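Local coordinates for lysyl oxidase (Pichia pastoris, PDB 1W7C), which probably oxidises primary amines, lysyl side chains among them, to aldehydes with a copper ion and a topaquinone cofactor built into its own chain, at residues Phe442-Phe447 with Leu452-Arg457. Residues are numbered along the deposited sequence; the frame is centred on the assembly and turned at random. Where two conformers were deposited one is given.
Sequences FLYKFF and LEVSVR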
ATOM      1  N   PHE A 442     -11.787  -9.296   1.262  0.60 12.55           N
ATOM      2  CA  PHE A 442     -12.018  -8.324   0.186  0.60 12.77           C
ATOM      3  C   PHE A 442     -12.529  -7.037   0.794  1.00 12.49           C
ATOM      4  O   PHE A 442     -13.464  -7.062   1.603  1.00 15.07           O
ATOM      5  CB  PHE A 442     -13.060  -8.843  -0.802  1.00 13.71           C
ATOM      6  CG  PHE A 442     -12.680 -10.148  -1.482  1.00 12.94           C
ATOM      7  CD1 PHE A 442     -13.280 -11.325  -1.053  1.00 15.09           C
ATOM      8  CD2 PHE A 442     -11.764 -10.211  -2.509  1.00 13.95           C
ATOM      9  CE1 PHE A 442     -12.954 -12.526  -1.655  1.00 15.34           C
ATOM     10  CE2 PHE A 442     -11.456 -11.396  -3.095  1.00 15.19           C
ATOM     11  CZ  PHE A 442     -12.044 -12.556  -2.661  1.00 16.78           C
ATOM     12  N   LEU A 443     -11.928  -5.912   0.416  1.00 13.18           N
ATOM     13  CA  LEU A 443     -12.317  -4.615   0.949  1.00 13.82           C
ATOM     14  C   LEU A 443     -12.448  -3.611  -0.200  1.00 11.75           C
ATOM     15  O   LEU A 443     -11.619  -3.557  -1.083  1.00 13.58           O
ATOM     16  CB  LEU A 443     -11.291  -4.137   1.980  1.00 13.61           C
ATOM     17  CG  LEU A 443     -11.630  -2.858   2.705  1.00 13.04           C
ATOM     18  CD1 LEU A 443     -12.837  -3.025   3.605  1.00 15.93           C
ATOM     19  CD2 LEU A 443     -10.447  -2.388   3.513  1.00 14.64           C
ATOM     20  N   TYR A 444     -13.494  -2.796  -0.114  1.00 11.54           N
ATOM     21  CA  TYR A 444     -13.784  -1.695  -1.008  1.00 12.62           C
ATOM     22  C   TYR A 444     -13.907  -0.459  -0.097  1.00 12.36           C
ATOM     23  O   TYR A 444     -14.781  -0.416   0.765  1.00 13.42           O
ATOM     24  CB  TYR A 444     -15.068  -1.976  -1.804  1.00 12.87           C
ATOM     25  CG  TYR A 444     -14.970  -3.199  -2.637  1.00 11.97           C
ATOM     26  CD1 TYR A 444     -15.183  -4.458  -2.108  1.00 13.10           C
ATOM     27  CD2 TYR A 444     -14.608  -3.118  -3.977  1.00 11.68           C
ATOM     28  CE1 TYR A 444     -14.988  -5.622  -2.877  1.00 13.25           C
ATOM     29  CE2 TYR A 444     -14.432  -4.262  -4.742  1.00 13.54           C
ATOM     30  CZ  TYR A 444     -14.662  -5.501  -4.215  1.00 13.03           C
ATOM     31  OH  TYR A 444     -14.492  -6.602  -5.034  1.00 14.18           O
ATOM     32  N   LYS A 445     -13.030   0.534  -0.323  1.00 13.05           N
ATOM     33  CA  LYS A 445     -12.869   1.672   0.573  1.00 12.93           C
ATOM     34  C   LYS A 445     -13.061   2.958  -0.226  1.00 12.26           C
ATOM     35  O   LYS A 445     -12.345   3.209  -1.207  1.00 13.79           O
ATOM     36  CB  LYS A 445     -11.461   1.597   1.159  1.00 13.53           C
ATOM     37  CG  LYS A 445     -11.183   2.732   2.152  1.00 13.60           C
ATOM     38  CD  LYS A 445      -9.716   2.747   2.618  1.00 14.95           C
ATOM     39  CE  LYS A 445      -9.367   1.556   3.542  1.00 14.84           C
ATOM     40  NZ  LYS A 445     -10.091   1.534   4.832  1.00 14.58           N
ATOM     41  N   PHE A 446     -14.042   3.741   0.171  1.00 12.84           N
ATOM     42  CA  PHE A 446     -14.455   4.952  -0.510  1.00 13.60           C
ATOM     43  C   PHE A 446     -14.038   6.197   0.293  1.00 12.70           C
ATOM     44  O   PHE A 446     -14.214   6.210   1.498  1.00 13.29           O
ATOM     45  CB  PHE A 446     -15.991   4.994  -0.686  1.00 13.83           C
ATOM     46  CG  PHE A 446     -16.559   3.825  -1.500  1.00 14.08           C
ATOM     47  CD1 PHE A 446     -16.748   2.576  -0.921  1.00 14.21           C
ATOM     48  CD2 PHE A 446     -16.939   3.998  -2.804  1.00 14.91           C
ATOM     49  CE1 PHE A 446     -17.293   1.530  -1.633  1.00 18.16           C
ATOM     50  CE2 PHE A 446     -17.457   2.946  -3.529  1.00 17.03           C
ATOM     51  CZ  PHE A 446     -17.606   1.731  -2.967  1.00 17.24           C
ATOM     52  N   PHE A 447     -13.482   7.181  -0.409  1.00 13.33           N
ATOM     53  CA  PHE A 447     -12.919   8.391   0.215  1.00 13.01           C
ATOM     54  C   PHE A 447     -13.743   9.635  -0.106  1.00 14.08           C
ATOM     55  O   PHE A 447     -14.483   9.684  -1.113  1.00 13.32           O
ATOM     56  CB  PHE A 447     -11.505   8.598  -0.288  1.00 13.75           C
ATOM     57  CG  PHE A 447     -10.507   7.528   0.145  1.00 12.19           C
ATOM     58  CD1 PHE A 447      -9.635   7.759   1.199  1.00 12.66           C
ATOM     59  CD2 PHE A 447     -10.444   6.304  -0.519  1.00 13.64           C
ATOM     60  CE1 PHE A 447      -8.694   6.803   1.552  1.00 13.06           C
ATOM     61  CE2 PHE A 447      -9.514   5.361  -0.168  1.00 15.26           C
ATOM     62  CZ  PHE A 447      -8.633   5.616   0.881  1.00 12.92           C
ATOM     63  N   LEU A 452     -11.727   5.618  -4.836  1.00 13.00           N
ATOM     64  CA  LEU A 452     -12.097   4.306  -4.335  1.00 13.79           C
ATOM     65  C   LEU A 452     -10.854   3.403  -4.386  1.00 12.66           C
ATOM     66  O   LEU A 452     -10.133   3.414  -5.366  1.00 15.38           O
ATOM     67  CB  LEU A 452     -13.194   3.704  -5.252  0.70 17.67           C
ATOM     68  CG  LEU A 452     -13.551   2.211  -5.163  0.70 16.80           C
ATOM     69  CD1 LEU A 452     -13.990   1.846  -3.750  0.70 14.95           C
ATOM     70  CD2 LEU A 452     -14.667   1.901  -6.195  0.70 26.83           C
ATOM     71  N   GLU A 453     -10.659   2.607  -3.341  1.00 13.33           N
ATOM     72  CA  GLU A 453      -9.570   1.644  -3.291  1.00 13.25           C
ATOM     73  C   GLU A 453     -10.180   0.244  -3.180  1.00 11.95           C
ATOM     74  O   GLU A 453     -11.024   0.009  -2.296  1.00 13.81           O
ATOM     75  CB  GLU A 453      -8.685   1.913  -2.072  1.00 13.47           C
ATOM     76  CG  GLU A 453      -7.527   0.937  -1.927  0.60 13.35           C
ATOM     77  CD  GLU A 453      -6.876   1.025  -0.554  0.60 22.06           C
ATOM     78  OE1 GLU A 453      -5.745   1.533  -0.500  0.60 31.84           O
ATOM     79  OE2 GLU A 453      -7.506   0.626   0.480  0.60 22.20           O
ATOM     80  N   VAL A 454      -9.678  -0.639  -4.045  1.00 12.50           N
ATOM     81  CA  VAL A 454     -10.057  -2.035  -4.117  1.00 12.54           C
ATOM     82  C   VAL A 454      -8.870  -2.834  -3.591  1.00 11.86           C
ATOM     83  O   VAL A 454      -7.757  -2.666  -4.092  1.00 12.83           O
ATOM     84  CB  VAL A 454     -10.378  -2.420  -5.548  1.00 13.46           C
ATOM     85  CG1 VAL A 454     -10.663  -3.915  -5.661  1.00 15.17           C
ATOM     86  CG2 VAL A 454     -11.512  -1.631  -6.094  1.00 14.38           C
ATOM     87  N   SER A 455      -9.106  -3.711  -2.610  1.00 12.58           N
ATOM     88  CA  SER A 455      -8.002  -4.488  -2.085  1.00 13.51           C
ATOM     89  C   SER A 455      -8.395  -5.897  -1.713  1.00 12.64           C
ATOM     90  O   SER A 455      -9.576  -6.216  -1.481  1.00 13.00           O
ATOM     91  CB  SER A 455      -7.391  -3.800  -0.877  1.00 14.25           C
ATOM     92  OG  SER A 455      -8.254  -3.790   0.226  1.00 15.20           O
ATOM     93  N   VAL A 456      -7.376  -6.740  -1.625  1.00 12.42           N
ATOM     94  CA  VAL A 456      -7.515  -8.087  -1.118  1.00 13.27           C
ATOM     95  C   VAL A 456      -6.346  -8.398  -0.192  1.00 11.95           C
ATOM     96  O   VAL A 456      -5.226  -7.922  -0.413  1.00 13.56           O
ATOM     97  CB  VAL A 456      -7.600  -9.126  -2.269  1.00 13.64           C
ATOM     98  CG1 VAL A 456      -6.347  -9.162  -3.103  1.00 16.00           C
ATOM     99  CG2 VAL A 456      -7.929 -10.505  -1.767  1.00 14.96           C
ATOM    100  N   ARG A 457      -6.629  -9.190   0.844  1.00 12.74           N
ATOM    101  CA  ARG A 457      -5.593  -9.776   1.685  1.00 12.99           C
ATOM    102  C   ARG A 457      -5.892 -11.267   1.812  1.00 13.78           C
ATOM    103  O   ARG A 457      -7.053 -11.666   1.845  1.00 14.21           O
ATOM    104  CB  ARG A 457      -5.578  -9.130   3.075  1.00 13.98           C
ATOM    105  CG  ARG A 457      -5.293  -7.616   3.024  1.00 14.17           C
ATOM    106  CD  ARG A 457      -5.402  -6.989   4.376  1.00 14.71           C
ATOM    107  NE  ARG A 457      -5.105  -5.557   4.382  1.00 15.17           N
ATOM    108  CZ  ARG A 457      -3.874  -5.039   4.447  1.00 16.90           C
ATOM    109  NH1 ARG A 457      -2.810  -5.801   4.536  1.00 15.68           N
ATOM    110  NH2 ARG A 457      -3.712  -3.715   4.466  1.00 19.12           N
TER
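Lys445 O accepts the N-H of Glu453 in its carbonyl plane, N to O 2.8 Å, and Leu452 CA adds a weaker CA-H...O contact at 3.3 Å. Lys445 N returns a bond to Glu453 O, and Leu443 and Ser455 form the second hydrogen-bonded pair; the axes of strands 442-446 and 452-457, a beta hairpin, are antiparallel at 168°. The non-hydrogen-bonded pairs, Phe442-Val456, Tyr444-Val454 and Phe446-Leu452, carry the apolar face. There Leu452 lays CD1 over the centre of the Phe446 ring, a CH-pi contact of 3.6 Å to the centroid only 9° off the normal. Phe446 CG stands anti to its carbonyl carbon (chi1 -60°), which sets the ring alongside Leu452. Cut back to an alanine, Phe446 would probably leave Leu452 CD1 without the ring it lies over and open a gap beside it. Val454 and Val456 rest their methyls obliquely against Tyr444 and Phe442. On the other face, Glu453 OE2 lies 3.7 Å from Lys445 CE, but the ammonium bends away to Asn428, Glu406 and Asp407 of the second subunit. The hairpin is flanked by strand 418-433 beside 442-446 and strand 670-678 beside 452-457, while strands 329-344 and 488-498 pack against its aromatic face in the enzyme domain.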